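Local coordinates for protein putative short-chain dehydrogenase/reductase (Burkholderia xenovorans, PDB 5JY1) that binds NAD as a member of the short-chain dehydrogenase/reductase family and is probably an oxidoreductase, perhaps acting on 3-oxoacyl-[acyl-carrier-protein], at residues Arg32-Glu37 with Ile94-Ala99. Residues are numbered along the deposited sequence; the frame is centred on the assembly and turned at random. Where two conformers were deposited one is given.
Sequences RSFGNE and ILVNNA. With NAD (nicotinamide-adenine-dinucleotide), chain E.
The phenyl ring of F34 meets two methyls, CG2 of V96 and CG2 of I94, with its far end, and both approach the ring plane obliquely. F34 CE2 carries the contact, 3.5 Å from V96 CG2 and 3.8 Å from I94 CG2; CZ follows at 3.8 Å from V96 CG2. With CG anti to its carbonyl carbon (chi1 -76°), F34 sends the ring off the helix toward the strand, bridging backbones whose nearest CA atoms, those of F34 and I94, stay 9.9 Å apart. The bonds from CA to CB of I94 and V96 point toward the helix, and that of L95 between them away from it, as strand alternation requires. The contact is thus wholly apolar and buried, yet small, 102 Å² over both sides. Beyond V96 the chain reaches the cofactor: the carbonyl O of N98 accepts a 3.0 Å hydrogen bond from NAD O3D, and A99 CB lies 3.8 Å from adenine N3A. F34 and I94 both touch A17 of strand 16-20, so helix 25-36 packs on the face of the parallel Rossmann sheet where strands 16-20 and 94-97 adjoin. A239 of helix 227-239 also touches both, and on the other face L95 touches A130 of helix 113-141.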
ATOM      1  N   ARG A  32     -11.745 -28.842  -1.426  1.00 20.01           N
ATOM      2  CA  ARG A  32     -11.029 -30.093  -1.665  1.00 18.70           C
ATOM      3  C   ARG A  32      -9.641 -30.070  -1.033  1.00 27.43           C
ATOM      4  O   ARG A  32      -9.189 -31.085  -0.485  1.00 23.82           O
ATOM      5  CB  ARG A  32     -10.946 -30.366  -3.168  1.00 22.04           C
ATOM      6  CG  ARG A  32     -12.260 -30.854  -3.779  1.00 22.35           C
ATOM      7  CD  ARG A  32     -12.253 -30.747  -5.293  1.00 23.28           C
ATOM      8  NE  ARG A  32     -11.131 -31.478  -5.875  1.00 26.73           N
ATOM      9  CZ  ARG A  32     -11.217 -32.689  -6.414  1.00 30.76           C
ATOM     10  NH1 ARG A  32     -12.383 -33.319  -6.468  1.00 36.65           N
ATOM     11  NH2 ARG A  32     -10.133 -33.269  -6.909  1.00 31.41           N
ATOM     12  N   SER A  33      -8.948 -28.924  -1.101  1.00 23.24           N
ATOM     13  CA  SER A  33      -7.644 -28.808  -0.451  0.68 17.41           C
ATOM     14  C   SER A  33      -7.764 -28.990   1.053  1.00 21.88           C
ATOM     15  O   SER A  33      -6.944 -29.679   1.667  1.00 21.86           O
ATOM     16  CB  SER A  33      -7.008 -27.450  -0.763  0.68 16.17           C
ATOM     17  OG  SER A  33      -6.893 -27.251  -2.154  0.68 20.29           O
ATOM     18  N   PHE A  34      -8.782 -28.375   1.665  1.00 19.72           N
ATOM     19  CA  PHE A  34      -9.019 -28.546   3.096  1.00 18.18           C
ATOM     20  C   PHE A  34      -9.306 -30.003   3.440  1.00 21.69           C
ATOM     21  O   PHE A  34      -8.841 -30.514   4.467  1.00 19.25           O
ATOM     22  CB  PHE A  34     -10.202 -27.679   3.544  1.00 16.05           C
ATOM     23  CG  PHE A  34      -9.894 -26.213   3.687  1.00 19.46           C
ATOM     24  CD1 PHE A  34      -8.673 -25.682   3.300  1.00 18.13           C
ATOM     25  CD2 PHE A  34     -10.847 -25.359   4.231  1.00 15.75           C
ATOM     26  CE1 PHE A  34      -8.410 -24.319   3.449  1.00 18.39           C
ATOM     27  CE2 PHE A  34     -10.585 -24.004   4.391  1.00 16.11           C
ATOM     28  CZ  PHE A  34      -9.369 -23.487   3.993  1.00 18.48           C
ATOM     29  N   GLY A  35     -10.112 -30.676   2.618  1.00 16.77           N
ATOM     30  CA  GLY A  35     -10.421 -32.069   2.895  1.00 19.87           C
ATOM     31  C   GLY A  35      -9.181 -32.939   2.916  1.00 25.06           C
ATOM     32  O   GLY A  35      -9.052 -33.831   3.758  1.00 25.84           O
ATOM     33  N   ASN A  36      -8.240 -32.677   2.002  1.00 25.20           N
ATOM     34  CA  ASN A  36      -7.016 -33.466   1.939  1.00 24.33           C
ATOM     35  C   ASN A  36      -6.061 -33.150   3.085  1.00 23.92           C
ATOM     36  O   ASN A  36      -5.151 -33.942   3.351  1.00 27.41           O
ATOM     37  CB  ASN A  36      -6.317 -33.251   0.594  1.00 27.95           C
ATOM     38  CG  ASN A  36      -7.053 -33.916  -0.558  1.00 37.14           C
ATOM     39  OD1 ASN A  36      -7.640 -34.990  -0.401  1.00 40.88           O
ATOM     40  ND2 ASN A  36      -7.031 -33.275  -1.722  1.00 35.96           N
ATOM     41  N   GLU A  37      -6.245 -32.020   3.770  1.00 19.87           N
ATOM     42  CA  GLU A  37      -5.458 -31.705   4.954  1.00 20.94           C
ATOM     43  C   GLU A  37      -6.137 -32.133   6.252  1.00 20.58           C
ATOM     44  O   GLU A  37      -5.664 -31.768   7.331  1.00 23.81           O
ATOM     45  CB  GLU A  37      -5.133 -30.205   4.998  1.00 19.65           C
ATOM     46  CG  GLU A  37      -4.251 -29.745   3.855  1.00 24.39           C
ATOM     47  CD  GLU A  37      -2.882 -30.405   3.855  1.00 30.80           C
ATOM     48  OE1 GLU A  37      -2.370 -30.755   4.942  1.00 25.77           O
ATOM     49  OE2 GLU A  37      -2.315 -30.573   2.757  1.00 34.92           O
ATOM     50  N   ILE A  94     -12.609 -22.684  11.135  1.00 15.19           N
ATOM     51  CA  ILE A  94     -12.121 -22.026   9.924  1.00 14.62           C
ATOM     52  C   ILE A  94     -13.316 -21.578   9.095  1.00 16.28           C
ATOM     53  O   ILE A  94     -14.186 -22.394   8.769  1.00 15.65           O
ATOM     54  CB  ILE A  94     -11.244 -22.979   9.086  1.00 12.97           C
ATOM     55  CG1 ILE A  94     -10.025 -23.469   9.874  1.00 15.87           C
ATOM     56  CG2 ILE A  94     -10.867 -22.336   7.739  1.00 15.11           C
ATOM     57  CD1 ILE A  94      -9.517 -24.827   9.387  1.00 15.02           C
ATOM     58  N   LEU A  95     -13.348 -20.301   8.713  1.00 14.89           N
ATOM     59  CA  LEU A  95     -14.398 -19.768   7.848  1.00 13.37           C
ATOM     60  C   LEU A  95     -13.774 -19.174   6.590  1.00 15.22           C
ATOM     61  O   LEU A  95     -12.851 -18.360   6.686  1.00 15.03           O
ATOM     62  CB  LEU A  95     -15.219 -18.698   8.571  1.00 13.46           C
ATOM     63  CG  LEU A  95     -16.225 -17.915   7.723  1.00 14.44           C
ATOM     64  CD1 LEU A  95     -17.384 -18.800   7.271  1.00 15.61           C
ATOM     65  CD2 LEU A  95     -16.750 -16.707   8.507  1.00 13.81           C
ATOM     66  N   VAL A  96     -14.274 -19.584   5.422  1.00 12.12           N
ATOM     67  CA  VAL A  96     -13.824 -19.048   4.137  1.00 15.79           C
ATOM     68  C   VAL A  96     -15.023 -18.419   3.441  1.00 15.66           C
ATOM     69  O   VAL A  96     -15.995 -19.116   3.118  1.00 15.60           O
ATOM     70  CB  VAL A  96     -13.189 -20.134   3.253  1.00 14.21           C
ATOM     71  CG1 VAL A  96     -12.733 -19.536   1.915  1.00 14.73           C
ATOM     72  CG2 VAL A  96     -12.031 -20.789   3.975  1.00 15.17           C
ATOM     73  N   ASN A  97     -14.955 -17.105   3.206  1.00 15.63           N
ATOM     74  CA  ASN A  97     -16.063 -16.341   2.625  1.00 14.99           C
ATOM     75  C   ASN A  97     -15.770 -16.145   1.144  1.00 18.06           C
ATOM     76  O   ASN A  97     -15.070 -15.212   0.748  1.00 20.23           O
ATOM     77  CB  ASN A  97     -16.253 -15.019   3.364  1.00 14.88           C
ATOM     78  CG  ASN A  97     -16.741 -15.229   4.786  1.00 18.67           C
ATOM     79  OD1 ASN A  97     -17.756 -15.891   5.010  1.00 20.35           O
ATOM     80  ND2 ASN A  97     -16.011 -14.696   5.755  1.00 17.46           N
ATOM     81  N   ASN A  98     -16.320 -17.029   0.325  1.00 20.05           N
ATOM     82  CA  ASN A  98     -15.917 -17.146  -1.064  1.00 19.80           C
ATOM     83  C   ASN A  98     -17.043 -16.899  -2.063  1.00 23.02           C
ATOM     84  O   ASN A  98     -16.753 -16.526  -3.205  1.00 23.08           O
ATOM     85  CB  ASN A  98     -15.293 -18.539  -1.283  1.00 22.79           C
ATOM     86  CG  ASN A  98     -15.201 -18.931  -2.729  1.00 29.75           C
ATOM     87  OD1 ASN A  98     -14.193 -18.672  -3.392  1.00 27.02           O
ATOM     88  ND2 ASN A  98     -16.238 -19.598  -3.225  1.00 26.85           N
ATOM     89  N   ALA A  99     -18.307 -17.049  -1.661  1.00 20.67           N
ATOM     90  CA  ALA A  99     -19.427 -16.999  -2.596  1.00 21.60           C
ATOM     91  C   ALA A  99     -19.457 -15.687  -3.381  1.00 21.76           C
ATOM     92  O   ALA A  99     -19.105 -14.620  -2.874  1.00 21.18           O
ATOM     93  CB  ALA A  99     -20.746 -17.188  -1.842  1.00 21.14           C
TER
HETATM   94  PA  NAD E 301     -17.580 -18.847  -9.163  0.84 24.54           P
HETATM   95  O1A NAD E 301     -18.570 -18.010  -9.914  0.84 26.92           O
HETATM   96  O2A NAD E 301     -16.849 -19.856 -10.038  0.84 30.02           O
HETATM   97  O5B NAD E 301     -18.312 -19.642  -7.889  0.84 21.58           O
HETATM   98  C5B NAD E 301     -19.199 -18.897  -7.130  0.84 20.55           C
HETATM   99  C4B NAD E 301     -19.916 -19.877  -6.115  0.84 21.09           C
HETATM  100  O4B NAD E 301     -20.655 -19.175  -5.325  0.84 20.86           O
HETATM  101  C3B NAD E 301     -20.891 -20.798  -6.927  0.84 27.25           C
HETATM  102  O3B NAD E 301     -20.734 -22.126  -6.530  0.84 25.20           O
HETATM  103  C2B NAD E 301     -22.252 -20.255  -6.563  0.84 31.24           C
HETATM  104  O2B NAD E 301     -23.325 -21.297  -6.763  0.84 27.98           O
HETATM  105  C1B NAD E 301     -22.082 -19.920  -5.298  0.84 25.99           C
HETATM  106  N9A NAD E 301     -23.092 -18.973  -4.863  0.84 20.98           N
HETATM  107  C8A NAD E 301     -23.601 -17.976  -5.590  0.84 23.64           C
HETATM  108  N7A NAD E 301     -24.492 -17.347  -4.850  0.84 25.49           N
HETATM  109  C5A NAD E 301     -24.540 -17.955  -3.662  0.84 21.22           C
HETATM  110  C6A NAD E 301     -25.317 -17.693  -2.532  0.84 19.96           C
HETATM  111  N6A NAD E 301     -26.329 -16.712  -2.166  0.84 22.79           N
HETATM  112  N1A NAD E 301     -25.182 -18.446  -1.458  0.84 19.48           N
HETATM  113  C2A NAD E 301     -24.280 -19.484  -1.461  0.84 18.91           C
HETATM  114  N3A NAD E 301     -23.528 -19.752  -2.555  0.84 19.70           N
HETATM  115  C4A NAD E 301     -23.671 -18.960  -3.664  0.84 20.19           C
HETATM  116  O3  NAD E 301     -16.502 -17.824  -8.444  0.84 24.44           O
HETATM  117  PN  NAD E 301     -14.872 -17.882  -8.454  0.84 27.36           P
HETATM  118  O1N NAD E 301     -14.366 -17.394  -9.802  0.84 27.40           O
HETATM  119  O2N NAD E 301     -14.302 -19.285  -8.170  0.84 26.55           O
HETATM  120  O5D NAD E 301     -14.367 -16.795  -7.311  0.84 26.66           O
HETATM  121  C5D NAD E 301     -14.489 -17.140  -5.932  0.84 25.32           C
HETATM  122  C4D NAD E 301     -14.029 -15.940  -5.040  0.84 24.73           C
HETATM  123  O4D NAD E 301     -12.865 -15.461  -5.474  0.84 23.27           O
HETATM  124  C3D NAD E 301     -15.040 -14.798  -5.189  0.84 27.44           C
HETATM  125  O3D NAD E 301     -15.193 -14.131  -4.029  0.84 24.96           O
HETATM  126  C2D NAD E 301     -14.378 -13.886  -6.250  0.84 28.03           C
HETATM  127  O2D NAD E 301     -14.979 -12.533  -6.114  0.84 26.87           O
HETATM  128  C1D NAD E 301     -13.101 -13.937  -5.938  0.84 26.40           C
HETATM  129  N1N NAD E 301     -12.230 -13.664  -7.071  0.84 28.64           N
HETATM  130  C2N NAD E 301     -12.003 -14.610  -8.021  0.84 22.78           C
HETATM  131  C3N NAD E 301     -11.170 -14.345  -9.111  0.84 22.74           C
HETATM  132  C7N NAD E 301     -10.915 -15.387 -10.175  0.84 23.83           C
HETATM  133  O7N NAD E 301     -10.047 -15.215 -11.017  0.84 26.17           O
HETATM  134  N7N NAD E 301     -11.681 -16.570 -10.209  0.84 25.62           N
HETATM  135  C4N NAD E 301     -10.576 -13.114  -9.220  0.84 24.35           C
HETATM  136  C5N NAD E 301     -10.793 -12.174  -8.276  0.84 29.73           C
HETATM  137  C6N NAD E 301     -11.627 -12.449  -7.183  0.84 30.72           C